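Local coordinates for GH26C (Muricauda sp. MAR_2010_75, PDB 6Q78), which probably hydrolyses internal beta-1,4-mannosidic linkages in mannan polysaccharides, acting as a family 26 endo-beta-mannanase, at residues Ser279-Arg284 against Asp292-Asp297; Pro286-Val291 against Arg327-Ser332. All blocks are in the same frame, centred on the assembly; numbering follows the deposited sequence.

Interaction 1: residues Ser279-Arg284 against Asp292-Asp297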
ATOM      1  N   SER A 279       0.023 -12.313  18.286  1.00 17.08           N
ATOM      2  CA  SER A 279      -1.039 -13.269  18.001  1.00 14.37           C
ATOM      3  C   SER A 279      -2.231 -12.606  17.325  1.00 14.31           C
ATOM      4  O   SER A 279      -2.825 -13.187  16.409  1.00 17.44           O
ATOM      5  CB  SER A 279      -1.476 -13.973  19.277  1.00 20.46           C
ATOM      6  OG  SER A 279      -0.405 -14.795  19.722  1.00 39.24           O
ATOM      7  N   GLU A 280      -2.587 -11.388  17.745  1.00 14.49           N
ATOM      8  CA  GLU A 280      -3.741 -10.754  17.121  1.00 15.48           C
ATOM      9  C   GLU A 280      -3.402 -10.259  15.726  1.00 14.69           C
ATOM     10  O   GLU A 280      -4.218 -10.396  14.814  1.00 17.42           O
ATOM     11  CB  GLU A 280      -4.347  -9.656  17.991  1.00 16.07           C
ATOM     12  CG  GLU A 280      -5.740  -9.175  17.498  1.00 23.00           C
ATOM     13  CD  GLU A 280      -6.836 -10.284  17.362  1.00 38.55           C
ATOM     14  OE1 GLU A 280      -6.771 -11.385  17.991  1.00 27.58           O
ATOM     15  OE2 GLU A 280      -7.809 -10.027  16.619  1.00 44.10           O
ATOM     16  N   TYR A 281      -2.187  -9.736  15.525  1.00 12.38           N
ATOM     17  CA  TYR A 281      -1.773  -9.356  14.175  1.00 11.45           C
ATOM     18  C   TYR A 281      -1.836 -10.541  13.232  1.00 11.51           C
ATOM     19  O   TYR A 281      -2.191 -10.395  12.059  1.00 13.11           O
ATOM     20  CB  TYR A 281      -0.351  -8.794  14.192  1.00 12.29           C
ATOM     21  CG  TYR A 281       0.085  -8.327  12.843  1.00 12.01           C
ATOM     22  CD1 TYR A 281      -0.312  -7.089  12.364  1.00 10.00           C
ATOM     23  CD2 TYR A 281       0.895  -9.124  12.037  1.00 12.66           C
ATOM     24  CE1 TYR A 281       0.102  -6.654  11.082  1.00 10.34           C
ATOM     25  CE2 TYR A 281       1.303  -8.712  10.779  1.00 13.44           C
ATOM     26  CZ  TYR A 281       0.900  -7.485  10.308  1.00 11.77           C
ATOM     27  OH  TYR A 281       1.335  -7.112   9.039  1.00 10.80           O
ATOM     28  N   LEU A 282      -1.462 -11.727  13.713  1.00 13.23           N
ATOM     29  CA  LEU A 282      -1.353 -12.932  12.890  1.00 15.19           C
ATOM     30  C   LEU A 282      -2.662 -13.722  12.782  1.00 11.99           C
ATOM     31  O   LEU A 282      -2.686 -14.770  12.102  1.00 14.52           O
ATOM     32  CB  LEU A 282      -0.233 -13.853  13.435  1.00 14.28           C
ATOM     33  CG  LEU A 282       1.204 -13.319  13.316  1.00 16.66           C
ATOM     34  CD1 LEU A 282       2.169 -14.136  14.163  1.00 17.40           C
ATOM     35  CD2 LEU A 282       1.663 -13.355  11.869  1.00 19.90           C
ATOM     36  N   ALA A 283      -3.738 -13.249  13.417  1.00 12.11           N
ATOM     37  CA  ALA A 283      -4.991 -14.006  13.448  1.00 14.19           C
ATOM     38  C   ALA A 283      -5.444 -14.474  12.060  1.00 12.54           C
ATOM     39  O   ALA A 283      -5.818 -15.645  11.882  1.00 16.05           O
ATOM     40  CB  ALA A 283      -6.086 -13.211  14.166  1.00 13.23           C
ATOM     41  N   ARG A 284      -5.456 -13.568  11.073  1.00 11.67           N
ATOM     42  CA  ARG A 284      -5.887 -13.916   9.718  1.00 11.98           C
ATOM     43  C   ARG A 284      -4.734 -13.909   8.721  1.00 12.84           C
ATOM     44  O   ARG A 284      -4.967 -13.774   7.514  1.00 14.01           O
ATOM     45  CB  ARG A 284      -7.020 -12.990   9.255  1.00 12.69           C
ATOM     46  CG  ARG A 284      -8.265 -13.184  10.096  1.00 17.72           C
ATOM     47  CD  ARG A 284      -9.467 -12.263   9.746  1.00 15.32           C
ATOM     48  NE  ARG A 284     -10.555 -12.671  10.627  1.00 14.22           N
ATOM     49  CZ  ARG A 284     -11.787 -12.988  10.260  1.00 14.10           C
ATOM     50  NH1 ARG A 284     -12.161 -12.866   8.995  1.00 16.85           N
ATOM     51  NH2 ARG A 284     -12.650 -13.431  11.178  1.00 17.06           N
ATOM     52  N   ASP A 292       4.913 -11.008   1.340  1.00  9.32           N
ATOM     53  CA  ASP A 292       6.253 -10.404   1.264  1.00 10.27           C
ATOM     54  C   ASP A 292       6.413  -9.213   2.202  1.00  8.77           C
ATOM     55  O   ASP A 292       7.493  -9.000   2.776  1.00  9.43           O
ATOM     56  CB  ASP A 292       6.505  -9.881  -0.143  1.00  8.88           C
ATOM     57  CG  ASP A 292       6.658 -10.996  -1.178  1.00 12.36           C
ATOM     58  OD1 ASP A 292       7.555 -11.880  -0.980  1.00 12.99           O
ATOM     59  OD2 ASP A 292       5.901 -10.975  -2.184  1.00 11.40           O
ATOM     60  N   ILE A 293       5.363  -8.393   2.301  1.00  9.13           N
ATOM     61  CA  ILE A 293       5.373  -7.166   3.093  1.00  8.07           C
ATOM     62  C   ILE A 293       4.329  -7.302   4.192  1.00  8.80           C
ATOM     63  O   ILE A 293       3.160  -7.583   3.907  1.00  9.58           O
ATOM     64  CB  ILE A 293       5.119  -5.928   2.222  1.00 10.08           C
ATOM     65  CG1 ILE A 293       6.345  -5.717   1.311  1.00 16.62           C
ATOM     66  CG2 ILE A 293       4.833  -4.705   3.141  1.00 10.89           C
ATOM     67  CD1 ILE A 293       6.058  -5.153  -0.075  1.00 22.33           C
ATOM     68  N   MET A 294       4.759  -7.132   5.428  1.00  9.84           N
ATOM     69  CA  MET A 294       3.867  -7.099   6.584  1.00  8.47           C
ATOM     70  C   MET A 294       3.589  -5.638   6.871  1.00 11.95           C
ATOM     71  O   MET A 294       4.490  -4.890   7.277  1.00 10.65           O
ATOM     72  CB  MET A 294       4.528  -7.756   7.798  1.00  9.74           C
ATOM     73  CG  MET A 294       4.504  -9.251   7.716  1.00 12.93           C
ATOM     74  SD  MET A 294       5.458  -9.980   9.044  1.00 16.87           S
ATOM     75  CE  MET A 294       4.562 -11.546   9.153  1.00 18.05           C
ATOM     76  N   GLY A 295       2.345  -5.225   6.653  1.00  9.28           N
ATOM     77  CA  GLY A 295       1.957  -3.848   6.851  1.00  8.20           C
ATOM     78  C   GLY A 295       0.866  -3.680   7.903  1.00  9.57           C
ATOM     79  O   GLY A 295       0.355  -4.637   8.496  1.00  9.96           O
ATOM     80  N   MET A 296       0.561  -2.416   8.162  1.00  8.83           N
ATOM     81  CA  MET A 296      -0.647  -2.036   8.887  1.00  9.80           C
ATOM     82  C   MET A 296      -1.008  -0.624   8.453  1.00  9.64           C
ATOM     83  O   MET A 296      -0.137   0.153   8.038  1.00  9.59           O
ATOM     84  CB  MET A 296      -0.473  -2.069  10.414  1.00  8.98           C
ATOM     85  CG  MET A 296       0.516  -0.995  10.883  1.00  8.79           C
ATOM     86  SD  MET A 296       0.644  -0.926  12.687  1.00 13.80           S
ATOM     87  CE  MET A 296      -1.077  -0.522  13.151  1.00 12.36           C
ATOM     88  N   ASP A 297      -2.298  -0.317   8.531  1.00  8.34           N
ATOM     89  CA  ASP A 297      -2.802   1.036   8.341  1.00  8.49           C
ATOM     90  C   ASP A 297      -3.109   1.644   9.708  1.00 11.33           C
ATOM     91  O   ASP A 297      -3.629   0.971  10.607  1.00 12.43           O
ATOM     92  CB  ASP A 297      -4.061   1.043   7.475  1.00  9.34           C
ATOM     93  CG  ASP A 297      -3.787   0.549   6.063  1.00  8.61           C
ATOM     94  OD1 ASP A 297      -2.603   0.357   5.749  1.00 10.11           O
ATOM     95  OD2 ASP A 297      -4.740   0.405   5.281  1.00  8.92           O
TER
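Tyr-281 and Met-294 reach each other through contrasting first torsions: the tyrosine CG stands opposite its own backbone N (chi1 -177°), projecting the ring from the last turn of its short helix, whereas the methionine CG lies beside the backbone N and the chain then runs out extended to its methyl. The backbones come nearest at Tyr-281 CA and Met-296 CA, 9.1 Å apart, and the phenol bridges to the strand one residue earlier, at Gly-295. There Tyr-281 OH donates a hydrogen bond of 2.7 Å to Gly-295 O. The carbonyl oxygen lies at the ring edge, in the plane of the phenol, so the aromatic CE1 also comes close, 3.3 Å from Gly-295 O. At the acceptor the hydroxyl sits off the C=O direction, at a C=O...O angle of 131°, and tilted 19° from the carbonyl plane. A side chain thus bonds to a buried strand carbonyl, an example of how a barrel strand can be tied to its connecting segment without a backbone ladder.

Beside this polar point the contact is apolar. Met-294 CB lies obliquely to the ring, 4.4 Å from Tyr-281 CZ, and farther out Met-294 CE comes to 4.4 Å from Leu-282 CD2, a light touch between the ends of two side chains.

The two segments belong to one beta-alpha-beta unit of the TIM barrel, in which strand 265-269, helix 278-281 and strand 293-298 follow in turn. The tyrosine side chain also touches Pro-271, Phe-275, whose ring meets it edge-to-face, and Val-320 and Leu-323 of helix 306-327; Arg-327 at the end of that helix touches both Leu-282 and Met-294, while strand 293-298 runs parallel between strands 265-269 and 330-336.

Interaction 2: residues Pro286-Val291 against Arg327-Ser332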
ATOM      1  N   PRO A 286      -2.116 -15.305   6.239  1.00 12.08           N
ATOM      2  CA  PRO A 286      -2.214 -16.514   5.427  1.00 11.32           C
ATOM      3  C   PRO A 286      -0.946 -17.337   5.341  1.00 14.25           C
ATOM      4  O   PRO A 286      -0.969 -18.401   4.715  1.00 18.94           O
ATOM      5  CB  PRO A 286      -2.597 -15.969   4.050  1.00 10.93           C
ATOM      6  CG  PRO A 286      -1.915 -14.637   4.011  1.00 11.43           C
ATOM      7  CD  PRO A 286      -2.114 -14.082   5.411  1.00 13.90           C
ATOM      8  N   GLY A 287       0.146 -16.911   5.966  1.00 13.70           N
ATOM      9  CA  GLY A 287       1.323 -17.748   5.930  1.00 12.88           C
ATOM     10  C   GLY A 287       2.505 -17.081   5.283  1.00 12.44           C
ATOM     11  O   GLY A 287       2.342 -16.278   4.368  1.00 12.44           O
ATOM     12  N   ASP A 288       3.708 -17.470   5.728  1.00 14.11           N
ATOM     13  CA  ASP A 288       4.931 -16.868   5.207  1.00 12.81           C
ATOM     14  C   ASP A 288       5.130 -17.148   3.723  1.00 13.20           C
ATOM     15  O   ASP A 288       5.835 -16.394   3.052  1.00 15.35           O
ATOM     16  CB  ASP A 288       6.148 -17.417   5.967  1.00 17.06           C
ATOM     17  CG  ASP A 288       6.233 -16.942   7.420  1.00 19.66           C
ATOM     18  OD1 ASP A 288       5.573 -15.959   7.806  1.00 17.95           O
ATOM     19  OD2 ASP A 288       7.009 -17.580   8.189  1.00 24.54           O
ATOM     20  N   ASP A 289       4.568 -18.242   3.199  1.00 15.15           N
ATOM     21  CA  ASP A 289       4.652 -18.517   1.760  1.00 16.22           C
ATOM     22  C   ASP A 289       3.778 -17.595   0.911  1.00 12.00           C
ATOM     23  O   ASP A 289       3.827 -17.683  -0.325  1.00 14.96           O
ATOM     24  CB  ASP A 289       4.242 -19.970   1.470  1.00 19.83           C
ATOM     25  CG  ASP A 289       5.210 -20.969   2.046  1.00 29.74           C
ATOM     26  OD1 ASP A 289       4.831 -22.148   2.180  1.00 33.80           O
ATOM     27  OD2 ASP A 289       6.344 -20.569   2.369  1.00 27.06           O
ATOM     28  N   PHE A 290       3.003 -16.714   1.526  1.00 11.41           N
ATOM     29  CA  PHE A 290       2.002 -15.937   0.812  1.00 12.08           C
ATOM     30  C   PHE A 290       2.146 -14.435   0.989  1.00 10.24           C
ATOM     31  O   PHE A 290       1.404 -13.687   0.350  1.00 11.52           O
ATOM     32  CB  PHE A 290       0.602 -16.386   1.274  1.00 11.03           C
ATOM     33  CG  PHE A 290       0.273 -17.779   0.874  1.00 11.78           C
ATOM     34  CD1 PHE A 290      -0.143 -18.058  -0.424  1.00 12.55           C
ATOM     35  CD2 PHE A 290       0.455 -18.835   1.760  1.00 14.15           C
ATOM     36  CE1 PHE A 290      -0.404 -19.367  -0.817  1.00 13.53           C
ATOM     37  CE2 PHE A 290       0.165 -20.138   1.369  1.00 13.18           C
ATOM     38  CZ  PHE A 290      -0.250 -20.400   0.081  1.00 13.39           C
ATOM     39  N   VAL A 291       3.094 -13.968   1.798  1.00 10.05           N
ATOM     40  CA  VAL A 291       3.198 -12.548   2.133  1.00 10.22           C
ATOM     41  C   VAL A 291       4.662 -12.141   2.018  1.00  9.50           C
ATOM     42  O   VAL A 291       5.535 -12.828   2.563  1.00 10.08           O
ATOM     43  CB  VAL A 291       2.687 -12.274   3.557  1.00 11.37           C
ATOM     44  CG1 VAL A 291       3.002 -10.837   3.941  1.00 11.24           C
ATOM     45  CG2 VAL A 291       1.185 -12.548   3.658  1.00 11.31           C
ATOM     46  N   ARG A 327      10.680 -13.156  10.301  1.00 16.54           N
ATOM     47  CA  ARG A 327      10.210 -13.949   9.168  1.00 15.25           C
ATOM     48  C   ARG A 327      10.846 -13.519   7.852  1.00 13.87           C
ATOM     49  O   ARG A 327      10.486 -14.049   6.797  1.00 15.97           O
ATOM     50  CB  ARG A 327       8.688 -13.922   9.090  1.00 16.92           C
ATOM     51  CG  ARG A 327       8.056 -14.695  10.271  1.00 22.50           C
ATOM     52  CD  ARG A 327       6.722 -14.151  10.642  1.00 24.50           C
ATOM     53  NE  ARG A 327       6.196 -14.844  11.819  1.00 24.26           N
ATOM     54  CZ  ARG A 327       5.241 -15.769  11.779  1.00 24.81           C
ATOM     55  NH1 ARG A 327       4.711 -16.129  10.616  1.00 21.67           N
ATOM     56  NH2 ARG A 327       4.817 -16.338  12.905  1.00 23.08           N
ATOM     57  N   VAL A 328      11.828 -12.621   7.900  1.00 16.81           N
ATOM     58  CA  VAL A 328      12.502 -12.094   6.711  1.00 15.84           C
ATOM     59  C   VAL A 328      11.495 -11.495   5.735  1.00 17.93           C
ATOM     60  O   VAL A 328      11.468 -11.845   4.553  1.00 15.17           O
ATOM     61  CB  VAL A 328      13.440 -13.129   6.049  1.00 13.41           C
ATOM     62  CG1 VAL A 328      14.408 -12.435   5.135  1.00 19.87           C
ATOM     63  CG2 VAL A 328      14.185 -13.928   7.124  1.00 22.22           C
ATOM     64  N   LYS A 329      10.655 -10.601   6.244  1.00 14.05           N
ATOM     65  CA  LYS A 329       9.692  -9.818   5.476  1.00 12.02           C
ATOM     66  C   LYS A 329      10.105  -8.351   5.523  1.00 12.33           C
ATOM     67  O   LYS A 329      11.023  -7.966   6.251  1.00 11.76           O
ATOM     68  CB  LYS A 329       8.274  -9.952   6.046  1.00 14.08           C
ATOM     69  CG  LYS A 329       7.757 -11.401   6.186  1.00 17.64           C
ATOM     70  CD  LYS A 329       7.882 -12.132   4.874  1.00 17.05           C
ATOM     71  CE  LYS A 329       7.244 -13.516   4.971  1.00 15.75           C
ATOM     72  NZ  LYS A 329       7.568 -14.310   3.754  1.00 12.04           N
ATOM     73  N   ILE A 330       9.403  -7.527   4.743  1.00 10.71           N
ATOM     74  CA  ILE A 330       9.556  -6.073   4.815  1.00  9.17           C
ATOM     75  C   ILE A 330       8.377  -5.534   5.623  1.00 10.82           C
ATOM     76  O   ILE A 330       7.211  -5.828   5.300  1.00 12.68           O
ATOM     77  CB  ILE A 330       9.521  -5.473   3.402  1.00  8.82           C
ATOM     78  CG1 ILE A 330      10.735  -5.972   2.596  1.00  9.53           C
ATOM     79  CG2 ILE A 330       9.528  -3.934   3.437  1.00 11.23           C
ATOM     80  CD1 ILE A 330      10.416  -6.011   1.092  1.00 12.30           C
ATOM     81  N   ALA A 331       8.662  -4.735   6.660  1.00 11.36           N
ATOM     82  CA  ALA A 331       7.566  -4.115   7.402  1.00  9.04           C
ATOM     83  C   ALA A 331       7.215  -2.742   6.822  1.00  9.44           C
ATOM     84  O   ALA A 331       8.045  -2.083   6.175  1.00 10.95           O
ATOM     85  CB  ALA A 331       7.922  -3.988   8.888  1.00 12.80           C
ATOM     86  N   SER A 332       5.966  -2.306   7.061  1.00  8.96           N
ATOM     87  CA  SER A 332       5.541  -1.010   6.523  1.00  8.99           C
ATOM     88  C   SER A 332       4.333  -0.487   7.267  1.00  8.07           C
ATOM     89  O   SER A 332       3.481  -1.261   7.710  1.00 11.52           O
ATOM     90  CB  SER A 332       5.196  -1.093   5.016  1.00 10.28           C
ATOM     91  OG  SER A 332       4.463   0.055   4.562  1.00 11.72           O
TER
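Lys-329 sends its ammonium group into the loop before strand 293-298, where two backbone carbonyls receive it. Lys-329 NZ donates to Asp-288 O at 2.8 Å, in the carbonyl plane and on a lone pair. The second bond, also 2.8 Å, runs from Lys-329 NZ to Val-291 O almost straight in line with the carbonyl, at a C=O...N angle of 178°. A bend at chi2, followed by extended torsions, directs the amine to both acceptors. This is the compact, buried side: Lys-329 CE approaches Val-291 O to 3.0 Å, and the charge of a buried lysine is met by the polar ends of two peptide groups.

Asp-288 lies in a type I beta turn from Gly-287 to Phe-290, closed by a bond of 3.0 Å from Phe-290 N to Gly-287 O, and Val-291 follows directly. Facing it, helix 306-327 ends in a Schellman motif with Val-328 at positive phi, before the chain enters barrel strand 330-336 by way of Lys-329.

The partly exposed side is held differently, by one salt bridge. Arg-327 NH1 meets Asp-288 OD1 at 2.9 Å, on the syn side of that oxygen but well out of the carboxylate plane, with an N-H...O angle of 147°. Carboxylate and guanidinium planes stand 83° apart, and one N-H meets one oxygen. The aliphatic part of the arginine crosses the carboxylate, with Arg-327 CD 3.6 Å from Asp-288 OD1, and that same oxygen is also hydrogen-bonded to Tyr-285 OH.

The centres of interactions 1 and 2 lie about 9 Å apart on the same side of the chain's centre, and their segments alternate along the chain: 279-284, 286-291, 292-297, then 327-332. The loop of interaction 2 therefore leads directly into the strand of interaction 1. Strands 293-298 and 330-336 are parallel neighbours in the sheet, and the contacts touch through it: Met-294 N lies 2.8 Å from Ile-330 O, and Met-294 O 3.0 Å from Ser-332 N, both probable hydrogen bonds. Helix 306-327 connects these strands. Interaction 1 ties a helix to the next strand within one unit of the TIM barrel, and interaction 2 ties the loop before that strand to the start of the following one.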